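Local coordinates for protein sulfoquinovosidase (PDB 5AEG) that hydrolyses sulfoquinovosyl diacylglycerides and simple sulfoquinovosides such as sulfoquinovosyl glycerol, releasing sulfoquinovose that Escherichia coli can use as a carbon and sulfur source, at residues 37-42 and 105-110; 523-528 and 532-537. All blocks are in the same frame, centred on the assembly; numbering follows the deposited sequence.

How the contacts relate
Both contacts are buried, but in different domains on opposite sides of the chain's centre; their centres lie about 46 Å apart and they share no element. Contact 1 packs the side chains of strands 39-49 and 103-109 against each other, neither being the other's hydrogen-bonding neighbour, in the N-terminal mutarotase-like domain, its centre about 30 Å from the chain's. Contact 2 joins helix 518-528 to strand 534-536 of the TIM-barrel domain, about 17 Å from the chain's centre. Neither has a direct hydrogen bond across it. Contact 1 is branched aliphatic packing that ends on an amide and a carboxylate, whereas contact 2 combines two sulfur-containing side chains with a helix-end carbonyl and a weakly bridging water.

Contact 1 of 2, residues 37-42 and 105-110; sequences PCLWIG and LELQND
Ile41 lies against the amide of Asn109, the two side chains coming from opposite directions. Its CB, CG2 and CD1 all sit on one side of the amide plane, with CD1 almost straight above Asn109 CG at 4.0 Å. The tightest approach is Ile41 CG2 to Asn109 OD1, 3.3 Å, while Ile41 CB stands 3.7 Å from Asn109 ND2, so the isoleucine touches the amide from its oxygen to its nitrogen. With chi1 at 70°, CG1 falls between the backbone N and the carbonyl carbon, and from there CD1 also reaches Asp110 OD1 at 4.0 Å. The amide is fixed through its nitrogen, which bonds to His114 O; OD1, buried under the isoleucine, has no hydrogen-bond partner in the model. His114 ND1 bonds to Asp110 OD1, and Ser90 N to OD2, which holds the carboxylate beside the methyl.

Two residues back along each strand, Leu39 and Leu107 run alongside each other from opposing strands, Leu39 CD1 on Leu107 CD1 and Leu39 CD2 on Leu107 CD2, each pair 4.0 Å apart. Their CA atoms are 10.1 Å apart and no hydrogen bond crosses, which is evidence for facing layers, as in the beta-sandwich of mutarotase-like domains, and not for edge pairing.

Each strand takes its backbone partners elsewhere. Strand 39-49 runs between 56-74 and 116-122, where Leu39 touches Leu67 and Ile117; strand 103-109 lies between 89-97 and 221-228, and Ile89 and Ala91 of the former pack on Ile41 and Asn109 respectively.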
ATOM      1  N   PRO A  37      -3.584 -28.913  20.143  1.00 27.36           N
ATOM      2  CA  PRO A  37      -3.180 -27.670  20.782  1.00 27.90           C
ATOM      3  C   PRO A  37      -3.353 -26.458  19.826  1.00 28.06           C
ATOM      4  O   PRO A  37      -3.412 -26.623  18.587  1.00 29.95           O
ATOM      5  CB  PRO A  37      -1.670 -27.904  21.098  1.00 28.63           C
ATOM      6  CG  PRO A  37      -1.253 -28.985  20.197  1.00 30.23           C
ATOM      7  CD  PRO A  37      -2.454 -29.789  19.838  1.00 30.98           C
ATOM      8  N   CYS A  38      -3.393 -25.289  20.410  1.00 26.03           N
ATOM      9  CA  CYS A  38      -3.513 -24.069  19.709  1.00 24.91           C
ATOM     10  C   CYS A  38      -2.188 -23.360  19.705  1.00 24.18           C
ATOM     11  O   CYS A  38      -2.027 -22.377  18.938  1.00 23.84           O
ATOM     12  CB  CYS A  38      -4.555 -23.183  20.352  1.00 24.02           C
ATOM     13  SG  CYS A  38      -4.217 -22.353  21.907  1.00 30.45           S
ATOM     14  N   LEU A  39      -1.210 -23.850  20.497  1.00 21.75           N
ATOM     15  CA  LEU A  39       0.053 -23.081  20.653  1.00 22.81           C
ATOM     16  C   LEU A  39       1.290 -23.905  20.629  1.00 26.48           C
ATOM     17  O   LEU A  39       1.336 -24.984  21.232  1.00 25.02           O
ATOM     18  CB  LEU A  39      -0.003 -22.204  21.861  1.00 23.93           C
ATOM     19  CG  LEU A  39       1.194 -21.408  22.313  1.00 24.34           C
ATOM     20  CD1 LEU A  39       1.523 -20.244  21.353  1.00 27.25           C
ATOM     21  CD2 LEU A  39       0.979 -20.817  23.669  1.00 25.30           C
ATOM     22  N   TRP A  40       2.258 -23.469  19.779  1.00 24.66           N
ATOM     23  CA  TRP A  40       3.594 -24.010  19.739  1.00 22.19           C
ATOM     24  C   TRP A  40       4.575 -22.853  19.953  1.00 22.57           C
ATOM     25  O   TRP A  40       4.340 -21.719  19.522  1.00 23.82           O
ATOM     26  CB  TRP A  40       3.939 -24.684  18.374  1.00 25.65           C
ATOM     27  CG  TRP A  40       3.226 -25.895  17.942  1.00 24.83           C
ATOM     28  CD1 TRP A  40       3.760 -27.096  17.786  1.00 24.25           C
ATOM     29  CD2 TRP A  40       1.846 -26.008  17.552  1.00 25.35           C
ATOM     30  NE1 TRP A  40       2.845 -27.987  17.299  1.00 24.77           N
ATOM     31  CE2 TRP A  40       1.632 -27.353  17.191  1.00 26.37           C
ATOM     32  CE3 TRP A  40       0.777 -25.114  17.506  1.00 27.88           C
ATOM     33  CZ2 TRP A  40       0.394 -27.843  16.764  1.00 25.13           C
ATOM     34  CZ3 TRP A  40      -0.463 -25.566  17.085  1.00 23.70           C
ATOM     35  CH2 TRP A  40      -0.642 -26.919  16.677  1.00 27.54           C
ATOM     36  N   ILE A  41       5.670 -23.110  20.678  1.00 22.54           N
ATOM     37  CA  ILE A  41       6.757 -22.177  20.799  1.00 21.94           C
ATOM     38  C   ILE A  41       8.094 -22.875  20.478  1.00 19.96           C
ATOM     39  O   ILE A  41       8.210 -24.081  20.464  1.00 22.88           O
ATOM     40  CB  ILE A  41       6.799 -21.454  22.149  1.00 25.20           C
ATOM     41  CG1 ILE A  41       7.207 -22.390  23.322  1.00 24.89           C
ATOM     42  CG2 ILE A  41       5.416 -20.926  22.475  1.00 28.74           C
ATOM     43  CD1 ILE A  41       7.520 -21.622  24.620  1.00 26.16           C
ATOM     44  N   GLY A  42       9.116 -22.080  20.285  1.00 19.02           N
ATOM     45  CA  GLY A  42      10.403 -22.649  19.981  1.00 21.59           C
ATOM     46  C   GLY A  42      11.406 -21.578  19.669  1.00 18.76           C
ATOM     47  O   GLY A  42      11.333 -20.479  20.160  1.00 23.84           O
ATOM     48  N   LEU A 105      -5.429 -10.370  23.264  1.00 25.30           N
ATOM     49  CA  LEU A 105      -4.658 -11.574  23.611  1.00 26.68           C
ATOM     50  C   LEU A 105      -3.220 -11.186  23.756  1.00 30.47           C
ATOM     51  O   LEU A 105      -2.628 -10.567  22.855  1.00 27.91           O
ATOM     52  CB  LEU A 105      -4.785 -12.701  22.589  1.00 28.47           C
ATOM     53  CG  LEU A 105      -6.151 -13.219  22.190  1.00 33.20           C
ATOM     54  CD1 LEU A 105      -5.947 -14.458  21.288  1.00 32.79           C
ATOM     55  CD2 LEU A 105      -7.004 -13.581  23.392  1.00 30.86           C
ATOM     56  N   GLU A 106      -2.627 -11.502  24.900  1.00 29.74           N
ATOM     57  CA  GLU A 106      -1.249 -11.107  25.168  1.00 33.66           C
ATOM     58  C   GLU A 106      -0.460 -12.363  25.505  1.00 35.74           C
ATOM     59  O   GLU A 106      -0.652 -12.959  26.585  1.00 29.75           O
ATOM     60  CB  GLU A 106      -1.173 -10.123  26.331  1.00 34.92           C
ATOM     61  CG  GLU A 106      -1.695  -8.740  26.045  1.00 39.12           C
ATOM     62  CD  GLU A 106      -1.931  -7.975  27.341  1.00 44.08           C
ATOM     63  OE1 GLU A 106      -2.766  -8.435  28.150  1.00 43.52           O
ATOM     64  OE2 GLU A 106      -1.268  -6.961  27.555  1.00 43.22           O
ATOM     65  N   LEU A 107       0.479 -12.722  24.625  1.00 26.69           N
ATOM     66  CA  LEU A 107       1.232 -13.953  24.756  1.00 29.18           C
ATOM     67  C   LEU A 107       2.643 -13.602  25.157  1.00 29.04           C
ATOM     68  O   LEU A 107       3.269 -12.736  24.540  1.00 25.49           O
ATOM     69  CB  LEU A 107       1.265 -14.633  23.421  1.00 36.02           C
ATOM     70  CG  LEU A 107       0.851 -16.040  23.310  1.00 48.48           C
ATOM     71  CD1 LEU A 107       0.761 -16.373  21.808  1.00 47.55           C
ATOM     72  CD2 LEU A 107       1.850 -16.891  24.066  1.00 51.38           C
ATOM     73  N   GLN A 108       3.186 -14.287  26.171  1.00 27.55           N
ATOM     74  CA  GLN A 108       4.583 -14.110  26.524  1.00 29.44           C
ATOM     75  C   GLN A 108       5.273 -15.461  26.801  1.00 26.90           C
ATOM     76  O   GLN A 108       4.835 -16.191  27.668  1.00 25.39           O
ATOM     77  CB  GLN A 108       4.678 -13.125  27.702  1.00 33.51           C
ATOM     78  CG  GLN A 108       6.086 -12.869  28.267  1.00 34.28           C
ATOM     79  CD  GLN A 108       7.058 -12.255  27.235  1.00 33.83           C
ATOM     80  OE1 GLN A 108       6.938 -11.086  26.857  1.00 37.92           O
ATOM     81  NE2 GLN A 108       8.008 -13.067  26.733  1.00 32.69           N
ATOM     82  N   ASN A 109       6.315 -15.804  26.036  1.00 23.67           N
ATOM     83  CA  ASN A 109       7.003 -17.058  26.187  1.00 25.02           C
ATOM     84  C   ASN A 109       7.852 -16.939  27.491  1.00 23.50           C
ATOM     85  O   ASN A 109       8.235 -15.824  27.881  1.00 22.79           O
ATOM     86  CB  ASN A 109       7.900 -17.385  25.015  1.00 25.23           C
ATOM     87  CG  ASN A 109       7.119 -17.783  23.781  1.00 25.17           C
ATOM     88  OD1 ASN A 109       5.907 -17.932  23.833  1.00 23.02           O
ATOM     89  ND2 ASN A 109       7.832 -17.971  22.647  1.00 26.69           N
ATOM     90  N   ASP A 110       8.104 -18.085  28.101  1.00 27.23           N
ATOM     91  CA  ASP A 110       8.930 -18.202  29.337  1.00 30.07           C
ATOM     92  C   ASP A 110      10.195 -17.434  29.309  1.00 31.01           C
ATOM     93  O   ASP A 110      10.524 -16.722  30.199  1.00 30.41           O
ATOM     94  CB  ASP A 110       9.235 -19.702  29.642  1.00 33.40           C
ATOM     95  CG  ASP A 110       9.829 -20.528  28.416  1.00 37.02           C
ATOM     96  OD1 ASP A 110      10.032 -19.956  27.258  1.00 34.07           O
ATOM     97  OD2 ASP A 110      10.037 -21.808  28.542  1.00 28.01           O
TER

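Contact 2 of 2, residues 523-528 and 532-537; sequences RWCDFS and PMMRTH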
ATOM      1  N   ARG A 523      -5.496   2.622 -22.036  1.00 17.60           N
ATOM      2  CA  ARG A 523      -6.311   1.800 -21.142  1.00 17.87           C
ATOM      3  C   ARG A 523      -6.051   2.138 -19.639  1.00 17.14           C
ATOM      4  O   ARG A 523      -6.963   2.106 -18.819  1.00 16.75           O
ATOM      5  CB  ARG A 523      -6.007   0.357 -21.380  1.00 20.25           C
ATOM      6  CG  ARG A 523      -6.652  -0.203 -22.599  1.00 21.76           C
ATOM      7  CD  ARG A 523      -8.139  -0.280 -22.526  1.00 23.36           C
ATOM      8  NE  ARG A 523      -8.610  -1.198 -23.590  1.00 21.67           N
ATOM      9  CZ  ARG A 523      -9.871  -1.277 -24.032  1.00 24.44           C
ATOM     10  NH1 ARG A 523     -10.787  -0.513 -23.503  1.00 22.17           N
ATOM     11  NH2 ARG A 523     -10.192  -2.145 -25.002  1.00 23.19           N
ATOM     12  N   TRP A 524      -4.792   2.465 -19.289  1.00 16.85           N
ATOM     13  CA  TRP A 524      -4.485   2.808 -17.935  1.00 16.82           C
ATOM     14  C   TRP A 524      -5.063   4.155 -17.572  1.00 18.28           C
ATOM     15  O   TRP A 524      -5.543   4.366 -16.450  1.00 17.97           O
ATOM     16  CB  TRP A 524      -2.964   2.782 -17.664  1.00 16.95           C
ATOM     17  CG  TRP A 524      -2.577   2.319 -16.319  1.00 17.19           C
ATOM     18  CD1 TRP A 524      -2.939   2.816 -15.123  1.00 17.16           C
ATOM     19  CD2 TRP A 524      -1.619   1.314 -16.057  1.00 16.72           C
ATOM     20  NE1 TRP A 524      -2.294   2.159 -14.092  1.00 18.41           N
ATOM     21  CE2 TRP A 524      -1.482   1.218 -14.625  1.00 18.86           C
ATOM     22  CE3 TRP A 524      -0.874   0.497 -16.874  1.00 17.16           C
ATOM     23  CZ2 TRP A 524      -0.641   0.326 -14.011  1.00 18.03           C
ATOM     24  CZ3 TRP A 524      -0.020  -0.456 -16.255  1.00 17.28           C
ATOM     25  CH2 TRP A 524       0.068  -0.521 -14.837  1.00 17.42           C
ATOM     26  N   CYS A 525      -5.063   5.083 -18.549  1.00 17.25           N
ATOM     27  CA  CYS A 525      -5.689   6.368 -18.348  1.00 17.82           C
ATOM     28  C   CYS A 525      -7.186   6.160 -18.071  1.00 19.24           C
ATOM     29  O   CYS A 525      -7.753   6.846 -17.241  1.00 19.10           O
ATOM     30  CB  CYS A 525      -5.476   7.275 -19.586  1.00 18.67           C
ATOM     31  SG  CYS A 525      -6.040   8.966 -19.277  1.00 22.87           S
ATOM     32  N   ASP A 526      -7.832   5.258 -18.811  1.00 18.53           N
ATOM     33  CA  ASP A 526      -9.277   4.982 -18.581  1.00 19.14           C
ATOM     34  C   ASP A 526      -9.554   4.497 -17.129  1.00 21.75           C
ATOM     35  O   ASP A 526     -10.612   4.764 -16.547  1.00 23.17           O
ATOM     36  CB  ASP A 526      -9.765   3.935 -19.536  1.00 18.79           C
ATOM     37  CG  ASP A 526      -9.983   4.427 -20.980  1.00 23.68           C
ATOM     38  OD1 ASP A 526      -9.755   5.647 -21.234  1.00 23.50           O
ATOM     39  OD2 ASP A 526     -10.317   3.498 -21.810  1.00 22.69           O
ATOM     40  N   PHE A 527      -8.636   3.687 -16.609  1.00 19.36           N
ATOM     41  CA  PHE A 527      -8.748   3.157 -15.256  1.00 19.01           C
ATOM     42  C   PHE A 527      -8.579   4.278 -14.236  1.00 17.95           C
ATOM     43  O   PHE A 527      -9.455   4.512 -13.376  1.00 18.19           O
ATOM     44  CB  PHE A 527      -7.683   2.038 -15.120  1.00 18.20           C
ATOM     45  CG  PHE A 527      -7.436   1.522 -13.702  1.00 18.94           C
ATOM     46  CD1 PHE A 527      -8.388   1.485 -12.717  1.00 17.54           C
ATOM     47  CD2 PHE A 527      -6.162   1.022 -13.409  1.00 18.68           C
ATOM     48  CE1 PHE A 527      -8.073   0.951 -11.468  1.00 18.21           C
ATOM     49  CE2 PHE A 527      -5.898   0.386 -12.210  1.00 19.45           C
ATOM     50  CZ  PHE A 527      -6.830   0.371 -11.221  1.00 17.48           C
ATOM     51  N   SER A 528      -7.466   5.028 -14.344  1.00 18.16           N
ATOM     52  CA  SER A 528      -7.154   6.044 -13.403  1.00 17.46           C
ATOM     53  C   SER A 528      -8.159   7.209 -13.279  1.00 18.73           C
ATOM     54  O   SER A 528      -8.303   7.803 -12.195  1.00 18.88           O
ATOM     55  CB  SER A 528      -5.698   6.579 -13.594  1.00 18.28           C
ATOM     56  OG  SER A 528      -4.756   5.535 -13.336  1.00 18.45           O
ATOM     57  N   PRO A 532      -9.196   8.109  -7.145  1.00 19.37           N
ATOM     58  CA  PRO A 532      -9.157   9.458  -6.668  1.00 20.17           C
ATOM     59  C   PRO A 532      -7.987  10.380  -7.110  1.00 20.08           C
ATOM     60  O   PRO A 532      -7.921  11.574  -6.680  1.00 21.37           O
ATOM     61  CB  PRO A 532      -9.157   9.320  -5.126  1.00 21.74           C
ATOM     62  CG  PRO A 532      -8.647   7.997  -4.862  1.00 24.46           C
ATOM     63  CD  PRO A 532      -9.107   7.117  -6.051  1.00 22.34           C
ATOM     64  N   MET A 533      -7.071   9.895  -7.937  1.00 19.31           N
ATOM     65  CA  MET A 533      -5.940  10.755  -8.340  1.00 19.40           C
ATOM     66  C   MET A 533      -5.424  10.256  -9.680  1.00 18.85           C
ATOM     67  O   MET A 533      -5.250   9.059  -9.839  1.00 18.55           O
ATOM     68  CB  MET A 533      -4.850  10.741  -7.252  1.00 19.01           C
ATOM     69  CG  MET A 533      -3.642  11.586  -7.601  1.00 20.37           C
ATOM     70  SD  MET A 533      -2.594  11.725  -6.175  1.00 21.50           S
ATOM     71  CE  MET A 533      -1.137  12.439  -6.960  1.00 22.27           C
ATOM     72  N   MET A 534      -5.176  11.176 -10.581  1.00 17.62           N
ATOM     73  CA  MET A 534      -4.609  10.926 -11.877  1.00 17.45           C
ATOM     74  C   MET A 534      -3.182  11.502 -11.951  1.00 18.65           C
ATOM     75  O   MET A 534      -3.004  12.720 -11.781  1.00 19.32           O
ATOM     76  CB  MET A 534      -5.422  11.591 -12.982  1.00 18.60           C
ATOM     77  CG  MET A 534      -6.824  10.988 -13.132  1.00 18.82           C
ATOM     78  SD  MET A 534      -7.653  11.518 -14.622  1.00 20.77           S
ATOM     79  CE  MET A 534      -6.835  10.648 -16.001  1.00 21.70           C
ATOM     80  N   ARG A 535      -2.190  10.634 -12.195  1.00 17.76           N
ATOM     81  CA  ARG A 535      -0.771  11.068 -12.213  1.00 18.80           C
ATOM     82  C   ARG A 535      -0.021  10.116 -13.106  1.00 18.58           C
ATOM     83  O   ARG A 535      -0.196   8.890 -12.965  1.00 16.93           O
ATOM     84  CB  ARG A 535      -0.162  11.074 -10.798  1.00 18.07           C
ATOM     85  CG  ARG A 535       1.335  11.471 -10.841  1.00 18.82           C
ATOM     86  CD  ARG A 535       2.030  11.310  -9.531  1.00 19.04           C
ATOM     87  NE  ARG A 535       1.882   9.922  -8.976  1.00 17.73           N
ATOM     88  CZ  ARG A 535       2.555   8.874  -9.425  1.00 19.47           C
ATOM     89  NH1 ARG A 535       3.423   8.954 -10.466  1.00 21.14           N
ATOM     90  NH2 ARG A 535       2.362   7.657  -8.900  1.00 18.54           N
ATOM     91  N   THR A 536       0.734  10.669 -14.074  1.00 18.07           N
ATOM     92  CA  THR A 536       1.529   9.885 -14.961  1.00 17.45           C
ATOM     93  C   THR A 536       2.975   9.685 -14.485  1.00 17.71           C
ATOM     94  O   THR A 536       3.420  10.275 -13.456  1.00 18.96           O
ATOM     95  CB  THR A 536       1.517  10.501 -16.373  1.00 17.19           C
ATOM     96  OG1 THR A 536       2.392  11.597 -16.445  1.00 18.00           O
ATOM     97  CG2 THR A 536       0.119  10.939 -16.814  1.00 17.66           C
ATOM     98  N   HIS A 537       3.637   8.771 -15.146  1.00 18.47           N
ATOM     99  CA  HIS A 537       5.054   8.474 -14.874  1.00 18.72           C
ATOM    100  C   HIS A 537       5.738   8.202 -16.194  1.00 19.71           C
ATOM    101  O   HIS A 537       5.206   7.479 -17.035  1.00 18.18           O
ATOM    102  CB  HIS A 537       5.211   7.209 -13.995  1.00 17.55           C
ATOM    103  CG  HIS A 537       6.486   7.179 -13.184  1.00 18.85           C
ATOM    104  ND1 HIS A 537       7.743   7.384 -13.721  1.00 22.13           N
ATOM    105  CD2 HIS A 537       6.702   6.954 -11.848  1.00 19.41           C
ATOM    106  CE1 HIS A 537       8.668   7.288 -12.796  1.00 20.86           C
ATOM    107  NE2 HIS A 537       8.065   7.054 -11.638  1.00 18.73           N
TER
HETATM  108  O   HOH W   1      -4.955   5.749 -10.460  1.00 17.62           O
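Met534 packs against the last turn of helix 518-528, within the beta-alpha-beta unit of the TIM barrel formed by strand 501-505, this helix and strand 534-536. Its side chain touches the helix at two points: CE meets Cys525 SG at 3.8 Å, and CG lies 3.6 Å from Ser528 O. The bend at chi3 (73°) turns CE toward Cys525 SG. On the helix side, chi1 of Cys525 (-172°) sets SG beside the carbonyl carbon, where CE meets it.

The next shell sets these groups in place. Helix 552-567 packs on both, Phe558 and Met561 touching Cys525 and Phe565 touching Met534. Ser528 O, besides facing the methionine, accepts a hydrogen bond from Thr531 OG1 in the short connection between helix and strand. Strand 534-536 is itself paired with 257-260 and 501-505, through backbone hydrogen bonds of Met534 and Thr536 to Thr258 and of Arg535 to Ile505, so it closes the parallel barrel between its first and seventh strands. The CB of Arg535 points away from the helix, and its guanidinium forms a salt bridge with Asp504; His537, just past the strand, belongs to the sulfolipid-binding site.

A weak water-mediated link adds to the sulfur contact. Ser528 OG, at the edge of the Trp524 ring and in its plane, is 2.9 Å from the oxygen of a water, which donates a weak hydrogen bond to Met533 O at 3.4 Å.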